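Local atomic coordinates of ORF14 (Streptomyces clavuligerus, PDB entry 2WPW), a protein that binds acetyl-CoA and, as a tandem GCN5-related N-acetyltransferase, probably transfers acyl groups to a substrate that remains unspecified. Residues S181-G186 with G239-A244; T269-E274 with T282-A287. All blocks are in the same frame, centred on the assembly; numbering follows the deposited sequence.

Contact 1. Residues S181-G186 with G239-A244; sequences SLVTWG and GAVHDA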
ATOM      1  N   SER A 181      -6.397  -9.956 -27.805  1.00 28.12           N
ATOM      2  CA  SER A 181      -5.917  -8.595 -28.126  1.00 29.11           C
ATOM      3  C   SER A 181      -5.563  -7.828 -26.850  1.00 28.42           C
ATOM      4  O   SER A 181      -6.083  -8.143 -25.774  1.00 30.66           O
ATOM      5  CB  SER A 181      -7.025  -7.770 -28.774  1.00 28.87           C
ATOM      6  OG  SER A 181      -7.648  -8.474 -29.792  1.00 33.47           O
ATOM      7  N   LEU A 182      -4.762  -6.784 -26.919  1.00 27.44           N
ATOM      8  CA  LEU A 182      -4.546  -6.023 -25.687  1.00 27.11           C
ATOM      9  C   LEU A 182      -5.397  -4.775 -25.653  1.00 26.32           C
ATOM     10  O   LEU A 182      -5.728  -4.222 -26.694  1.00 28.58           O
ATOM     11  CB  LEU A 182      -3.096  -5.633 -25.561  1.00 27.29           C
ATOM     12  CG  LEU A 182      -2.234  -6.884 -25.523  1.00 28.97           C
ATOM     13  CD1 LEU A 182      -0.684  -6.588 -25.425  1.00 28.11           C
ATOM     14  CD2 LEU A 182      -2.762  -7.727 -24.372  1.00 30.03           C
ATOM     15  N   VAL A 183      -5.755  -4.317 -24.463  1.00 24.74           N
ATOM     16  CA  VAL A 183      -6.423  -2.995 -24.302  1.00 23.70           C
ATOM     17  C   VAL A 183      -5.733  -2.255 -23.122  1.00 22.53           C
ATOM     18  O   VAL A 183      -5.054  -2.886 -22.330  1.00 21.03           O
ATOM     19  CB  VAL A 183      -7.878  -3.156 -23.958  1.00 23.05           C
ATOM     20  CG1 VAL A 183      -8.596  -3.874 -25.062  1.00 23.59           C
ATOM     21  CG2 VAL A 183      -7.990  -3.980 -22.666  1.00 22.97           C
ATOM     22  N   THR A 184      -5.908  -0.932 -23.037  1.00 21.41           N
ATOM     23  CA  THR A 184      -5.366  -0.141 -21.939  1.00 19.04           C
ATOM     24  C   THR A 184      -6.361   0.872 -21.439  1.00 18.36           C
ATOM     25  O   THR A 184      -7.228   1.310 -22.155  1.00 17.62           O
ATOM     26  CB  THR A 184      -4.110   0.555 -22.331  1.00 17.15           C
ATOM     27  OG1 THR A 184      -4.409   1.424 -23.407  1.00 23.30           O
ATOM     28  CG2 THR A 184      -3.164  -0.429 -22.880  1.00 17.80           C
ATOM     29  N   TRP A 185      -6.232   1.224 -20.169  1.00 18.89           N
ATOM     30  CA  TRP A 185      -6.960   2.342 -19.601  1.00 18.35           C
ATOM     31  C   TRP A 185      -6.128   3.002 -18.471  1.00 18.55           C
ATOM     32  O   TRP A 185      -5.048   2.504 -18.115  1.00 19.00           O
ATOM     33  CB  TRP A 185      -8.328   1.859 -19.138  1.00 17.33           C
ATOM     34  CG  TRP A 185      -8.361   0.850 -18.036  1.00 17.58           C
ATOM     35  CD1 TRP A 185      -8.340   1.095 -16.688  1.00 18.97           C
ATOM     36  CD2 TRP A 185      -8.501  -0.581 -18.174  1.00 18.57           C
ATOM     37  NE1 TRP A 185      -8.454  -0.099 -15.971  1.00 15.85           N
ATOM     38  CE2 TRP A 185      -8.562  -1.135 -16.852  1.00 15.57           C
ATOM     39  CE3 TRP A 185      -8.607  -1.447 -19.286  1.00 18.34           C
ATOM     40  CZ2 TRP A 185      -8.719  -2.501 -16.610  1.00 13.30           C
ATOM     41  CZ3 TRP A 185      -8.737  -2.810 -19.049  1.00 19.28           C
ATOM     42  CH2 TRP A 185      -8.773  -3.329 -17.695  1.00 17.52           C
ATOM     43  N   GLY A 186      -6.637   4.091 -17.900  1.00 18.44           N
ATOM     44  CA  GLY A 186      -5.932   4.914 -16.938  1.00 18.38           C
ATOM     45  C   GLY A 186      -6.522   4.752 -15.546  1.00 20.39           C
ATOM     46  O   GLY A 186      -6.750   3.591 -15.083  1.00 20.64           O
ATOM     47  N   GLY A 239      -5.128  -4.475 -20.387  1.00 17.48           N
ATOM     48  CA  GLY A 239      -6.003  -5.655 -20.364  1.00 18.25           C
ATOM     49  C   GLY A 239      -5.759  -6.665 -21.486  1.00 17.65           C
ATOM     50  O   GLY A 239      -5.356  -6.291 -22.587  1.00 16.24           O
ATOM     51  N   ALA A 240      -6.005  -7.953 -21.224  1.00 18.67           N
ATOM     52  CA  ALA A 240      -6.015  -8.927 -22.331  1.00 19.84           C
ATOM     53  C   ALA A 240      -7.446  -9.416 -22.656  1.00 20.17           C
ATOM     54  O   ALA A 240      -8.141  -9.938 -21.792  1.00 20.73           O
ATOM     55  CB  ALA A 240      -5.065 -10.072 -22.058  1.00 18.25           C
ATOM     56  N   VAL A 241      -7.889  -9.217 -23.893  1.00 21.14           N
ATOM     57  CA  VAL A 241      -9.268  -9.620 -24.276  1.00 23.49           C
ATOM     58  C   VAL A 241      -9.273 -10.861 -25.156  1.00 24.32           C
ATOM     59  O   VAL A 241      -8.444 -11.005 -26.074  1.00 24.29           O
ATOM     60  CB  VAL A 241     -10.088  -8.504 -24.990  1.00 24.63           C
ATOM     61  CG1 VAL A 241     -11.444  -9.043 -25.416  1.00 25.94           C
ATOM     62  CG2 VAL A 241     -10.308  -7.269 -24.096  1.00 25.22           C
ATOM     63  N   HIS A 242     -10.171 -11.789 -24.861  1.00 25.38           N
ATOM     64  CA  HIS A 242     -10.354 -12.972 -25.766  1.00 26.36           C
ATOM     65  C   HIS A 242     -11.311 -12.636 -26.898  1.00 26.75           C
ATOM     66  O   HIS A 242     -12.490 -12.445 -26.645  1.00 27.76           O
ATOM     67  CB  HIS A 242     -10.930 -14.162 -24.999  1.00 26.78           C
ATOM     68  CG  HIS A 242     -11.026 -15.405 -25.812  1.00 26.39           C
ATOM     69  ND1 HIS A 242     -12.235 -15.997 -26.123  1.00 30.05           N
ATOM     70  CD2 HIS A 242     -10.069 -16.162 -26.399  1.00 25.52           C
ATOM     71  CE1 HIS A 242     -12.019 -17.080 -26.855  1.00 29.12           C
ATOM     72  NE2 HIS A 242     -10.713 -17.200 -27.041  1.00 30.56           N
ATOM     73  N   ASP A 243     -10.811 -12.567 -28.120  1.00 27.19           N
ATOM     74  CA  ASP A 243     -11.548 -11.916 -29.217  1.00 29.04           C
ATOM     75  C   ASP A 243     -12.887 -12.571 -29.549  1.00 29.90           C
ATOM     76  O   ASP A 243     -13.931 -11.898 -29.616  1.00 31.23           O
ATOM     77  CB  ASP A 243     -10.666 -11.827 -30.474  1.00 29.63           C
ATOM     78  CG  ASP A 243      -9.470 -10.837 -30.306  1.00 32.26           C
ATOM     79  OD1 ASP A 243      -8.365 -11.143 -30.823  1.00 36.53           O
ATOM     80  OD2 ASP A 243      -9.637  -9.754 -29.675  1.00 30.44           O
ATOM     81  N   ALA A 244     -12.861 -13.886 -29.757  1.00 29.83           N
ATOM     82  CA  ALA A 244     -14.081 -14.669 -30.063  1.00 29.66           C
ATOM     83  C   ALA A 244     -15.177 -14.584 -28.979  1.00 30.17           C
ATOM     84  O   ALA A 244     -16.371 -14.672 -29.294  1.00 30.81           O
ATOM     85  CB  ALA A 244     -13.713 -16.119 -30.330  1.00 29.19           C
TER

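Contact 2. Residues T269-E274 with T282-A287; sequences TVVHRE and TLLKLA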
ATOM      1  N   THR A 269      -1.320  -8.795 -10.775  1.00 28.24           N
ATOM      2  CA  THR A 269      -1.648  -9.277 -12.106  1.00 25.89           C
ATOM      3  C   THR A 269      -2.670 -10.394 -11.979  1.00 26.79           C
ATOM      4  O   THR A 269      -2.440 -11.372 -11.299  1.00 28.49           O
ATOM      5  CB  THR A 269      -0.410  -9.808 -12.829  1.00 25.60           C
ATOM      6  OG1 THR A 269       0.522  -8.732 -13.051  1.00 25.56           O
ATOM      7  CG2 THR A 269      -0.778 -10.404 -14.163  1.00 23.00           C
ATOM      8  N   VAL A 270      -3.821 -10.249 -12.609  1.00 25.73           N
ATOM      9  CA  VAL A 270      -4.852 -11.261 -12.529  1.00 25.65           C
ATOM     10  C   VAL A 270      -5.112 -11.923 -13.877  1.00 25.13           C
ATOM     11  O   VAL A 270      -5.282 -11.251 -14.915  1.00 24.34           O
ATOM     12  CB  VAL A 270      -6.154 -10.621 -12.038  1.00 26.77           C
ATOM     13  CG1 VAL A 270      -7.266 -11.685 -11.828  1.00 27.27           C
ATOM     14  CG2 VAL A 270      -5.911  -9.927 -10.738  1.00 28.96           C
ATOM     15  N   VAL A 271      -5.183 -13.242 -13.884  1.00 25.62           N
ATOM     16  CA  VAL A 271      -5.568 -13.947 -15.094  1.00 25.45           C
ATOM     17  C   VAL A 271      -6.736 -14.923 -14.823  1.00 27.89           C
ATOM     18  O   VAL A 271      -6.676 -15.776 -13.934  1.00 27.66           O
ATOM     19  CB  VAL A 271      -4.359 -14.680 -15.723  1.00 25.21           C
ATOM     20  CG1 VAL A 271      -4.775 -15.487 -16.952  1.00 23.03           C
ATOM     21  CG2 VAL A 271      -3.266 -13.686 -16.099  1.00 23.05           C
ATOM     22  N   HIS A 272      -7.801 -14.794 -15.605  1.00 28.97           N
ATOM     23  CA  HIS A 272      -8.952 -15.650 -15.432  1.00 32.10           C
ATOM     24  C   HIS A 272      -8.651 -17.147 -15.545  1.00 33.13           C
ATOM     25  O   HIS A 272      -7.964 -17.582 -16.475  1.00 32.89           O
ATOM     26  CB  HIS A 272      -9.961 -15.305 -16.494  1.00 32.34           C
ATOM     27  CG  HIS A 272     -11.297 -15.936 -16.278  1.00 37.18           C
ATOM     28  ND1 HIS A 272     -11.758 -16.977 -17.056  1.00 37.65           N
ATOM     29  CD2 HIS A 272     -12.279 -15.663 -15.382  1.00 41.08           C
ATOM     30  CE1 HIS A 272     -12.974 -17.305 -16.664  1.00 40.26           C
ATOM     31  NE2 HIS A 272     -13.306 -16.536 -15.639  1.00 41.99           N
ATOM     32  N   ARG A 273      -9.230 -17.930 -14.641  1.00 35.06           N
ATOM     33  CA  ARG A 273      -9.109 -19.379 -14.647  1.00 37.04           C
ATOM     34  C   ARG A 273      -9.153 -20.048 -16.015  1.00 36.32           C
ATOM     35  O   ARG A 273      -8.459 -21.038 -16.217  1.00 35.94           O
ATOM     36  CB  ARG A 273     -10.175 -19.988 -13.736  1.00 39.77           C
ATOM     37  CG  ARG A 273      -9.892 -19.680 -12.228  1.00 45.05           C
ATOM     38  CD  ARG A 273     -10.950 -20.190 -11.243  1.00 53.02           C
ATOM     39  NE  ARG A 273     -12.171 -19.385 -11.334  1.00 56.87           N
ATOM     40  CZ  ARG A 273     -13.009 -19.411 -12.373  1.00 58.13           C
ATOM     41  NH1 ARG A 273     -12.757 -20.197 -13.423  1.00 57.57           N
ATOM     42  NH2 ARG A 273     -14.096 -18.645 -12.369  1.00 59.70           N
ATOM     43  N   GLU A 274      -9.973 -19.546 -16.946  1.00 35.41           N
ATOM     44  CA  GLU A 274     -10.130 -20.246 -18.249  1.00 35.35           C
ATOM     45  C   GLU A 274      -9.158 -19.778 -19.314  1.00 32.46           C
ATOM     46  O   GLU A 274      -9.163 -20.291 -20.412  1.00 31.66           O
ATOM     47  CB  GLU A 274     -11.556 -20.154 -18.797  1.00 36.14           C
ATOM     48  CG  GLU A 274     -12.574 -20.908 -17.944  1.00 44.32           C
ATOM     49  CD  GLU A 274     -14.009 -20.502 -18.293  1.00 53.10           C
ATOM     50  OE1 GLU A 274     -14.878 -20.459 -17.369  1.00 56.13           O
ATOM     51  OE2 GLU A 274     -14.257 -20.218 -19.500  1.00 53.84           O
ATOM     52  N   THR A 282       2.919 -12.822 -18.032  1.00 26.75           N
ATOM     53  CA  THR A 282       4.118 -12.118 -18.377  1.00 26.28           C
ATOM     54  C   THR A 282       3.856 -11.056 -19.481  1.00 25.22           C
ATOM     55  O   THR A 282       4.413  -9.962 -19.450  1.00 23.77           O
ATOM     56  CB  THR A 282       5.205 -13.072 -18.826  1.00 27.08           C
ATOM     57  OG1 THR A 282       5.601 -13.877 -17.706  1.00 27.65           O
ATOM     58  CG2 THR A 282       6.402 -12.258 -19.317  1.00 26.04           C
ATOM     59  N   LEU A 283       3.010 -11.393 -20.449  1.00 24.29           N
ATOM     60  CA  LEU A 283       2.607 -10.442 -21.486  1.00 23.56           C
ATOM     61  C   LEU A 283       2.025  -9.114 -20.915  1.00 23.67           C
ATOM     62  O   LEU A 283       2.471  -8.003 -21.300  1.00 23.64           O
ATOM     63  CB  LEU A 283       1.612 -11.111 -22.403  1.00 22.88           C
ATOM     64  CG  LEU A 283       1.060 -10.246 -23.527  1.00 20.70           C
ATOM     65  CD1 LEU A 283       2.213  -9.738 -24.370  1.00 20.19           C
ATOM     66  CD2 LEU A 283       0.001 -11.025 -24.357  1.00 13.07           C
ATOM     67  N   LEU A 284       1.085  -9.247 -19.979  1.00 23.16           N
ATOM     68  CA  LEU A 284       0.466  -8.112 -19.270  1.00 23.49           C
ATOM     69  C   LEU A 284       1.476  -7.198 -18.534  1.00 23.88           C
ATOM     70  O   LEU A 284       1.515  -5.964 -18.747  1.00 24.02           O
ATOM     71  CB  LEU A 284      -0.549  -8.651 -18.284  1.00 22.57           C
ATOM     72  CG  LEU A 284      -2.002  -8.685 -18.734  1.00 23.66           C
ATOM     73  CD1 LEU A 284      -2.165  -8.383 -20.122  1.00 24.67           C
ATOM     74  CD2 LEU A 284      -2.758  -9.968 -18.406  1.00 24.42           C
ATOM     75  N   LYS A 285       2.304  -7.818 -17.701  1.00 24.58           N
ATOM     76  CA  LYS A 285       3.364  -7.133 -16.998  1.00 24.24           C
ATOM     77  C   LYS A 285       4.295  -6.404 -17.952  1.00 23.87           C
ATOM     78  O   LYS A 285       4.588  -5.206 -17.783  1.00 23.51           O
ATOM     79  CB  LYS A 285       4.169  -8.141 -16.167  1.00 25.48           C
ATOM     80  CG  LYS A 285       3.415  -8.643 -14.925  1.00 26.21           C
ATOM     81  CD  LYS A 285       4.144  -9.748 -14.197  1.00 25.82           C
ATOM     82  CE  LYS A 285       3.172 -10.628 -13.436  1.00 28.16           C
ATOM     83  NZ  LYS A 285       3.865 -11.723 -12.654  1.00 34.69           N
ATOM     84  N   LEU A 286       4.768  -7.111 -18.964  1.00 24.11           N
ATOM     85  CA  LEU A 286       5.730  -6.480 -19.859  1.00 24.83           C
ATOM     86  C   LEU A 286       5.065  -5.335 -20.664  1.00 24.62           C
ATOM     87  O   LEU A 286       5.584  -4.202 -20.652  1.00 25.03           O
ATOM     88  CB  LEU A 286       6.457  -7.511 -20.746  1.00 24.63           C
ATOM     89  CG  LEU A 286       7.498  -8.277 -19.943  1.00 26.41           C
ATOM     90  CD1 LEU A 286       8.279  -9.355 -20.773  1.00 23.81           C
ATOM     91  CD2 LEU A 286       8.455  -7.244 -19.282  1.00 26.63           C
ATOM     92  N   ALA A 287       3.905  -5.617 -21.297  1.00 23.66           N
ATOM     93  CA  ALA A 287       3.176  -4.612 -22.070  1.00 23.49           C
ATOM     94  C   ALA A 287       2.753  -3.371 -21.297  1.00 23.66           C
ATOM     95  O   ALA A 287       2.738  -2.253 -21.863  1.00 24.17           O
ATOM     96  CB  ALA A 287       1.955  -5.208 -22.722  1.00 24.77           C
TER

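Contact 1. Residues S181-G186 with G239-A244
Ser181 to Val183 run antiparallel to Gly239 to Val241, the segment axes approaching to 4.6 Å at 139° between their directions, as the first two strands of the C-terminal GNAT fold do. Two hydrogen-bonded pairs, Ser181 with Val241 and Val183 with Gly239, flank the non-hydrogen-bonded pair Leu182 with Ala240. The straightest bond runs from Val241 N to Ser181 O (2.8 Å, 175° at the hydrogen); Val183 N gives a bond of the same length to Gly239 O, but tilted 25° from the carbonyl plane. Strand 180-185 is the outermost strand on this side within the chain.

Val183 and Val241 share one face of the pair, crossing at about a right angle with Val183 CG1 3.9 Å from Val241 CG2, and Tyr193 of helix 191-199 packs on both. Val183 tucks CG2 between its own backbone N and carbonyl carbon, and this methyl lies 3.5 Å from Gly239 CA, beside a residue that has no side chain to block it. Trp185 CZ3 reaches the same CA obliquely, while its ring stacks with His237. Leu182 and Ala240 point to the other face, toward helix 280-295. Just past the end of strand 234-242, Asp243 meets Ser181, near the start of strand 180-185: Ser181 OG hydrogen-bonds to Asp243 OD2, although the modelled separation of 2.4 Å is doubtfully short; Asp243 OD1 lies 2.9 Å from the same OG.

Contact 2. Residues T269-E274 with T282-A287
Thr269 OG1 lies against the aliphatic chain of Lys285, 3.3 Å from CE and 3.4 Å from CG, and meets its polar need in a hydrogen bond with Thr252 OG1 on the neighbouring strand 247-256. The lysine chain, extended beyond CG (chi2 174°), brings CG and CE to the hydroxyl on its way past and carries NZ on beyond it; what Lys285 offers the threonine is methylene surface. The two side chains cross obliquely, and Thr269 CB also comes within 3.7 Å of CE. Lys285 also packs on Val316 and Asn317 of helix 311-318.

The preceding residue, Leu284, points at the strand. Its CD2 stands 4.4 Å from Val271 CG2, a loose apolar touch, and its CB is 4.5 Å from Thr269 CG2. Thr269 and Val271 both turn toward the helix, while Val270 between them turns away and packs on Tyr251. The short axes stay 9.0 Å apart and run at 144°, the spacing of a helix laid on a sheet. The contact joins the first strand and the helix of the beta-alpha-beta unit made by strand 263-271, helix 280-295 and strand 301-307, as in the GNAT fold.

The two contacts, their centres about 11 Å apart, meet on one layer of the C-terminal GNAT domain, where helix 280-295 lies across several strands. Leu284, which faces strand 263-271 with CD2, turns its other methyl to contact 1: CD1 is 3.9 Å from Ala240 CB. One turn further along the helix, Ala287 CB packs 4.0 Å from Leu182 CD1, so the same helix covers both the edge pair and the inner strand. Neither contact belongs to the acetyl-CoA site, which lies in the N-terminal domain and includes Leu90, Val92, Arg98, Arg99, Gly100, Gly102 and Arg103; by their order in the chain, strand 263-271 and helix 280-295 probably correspond to strand 84-92 and helix 101-115.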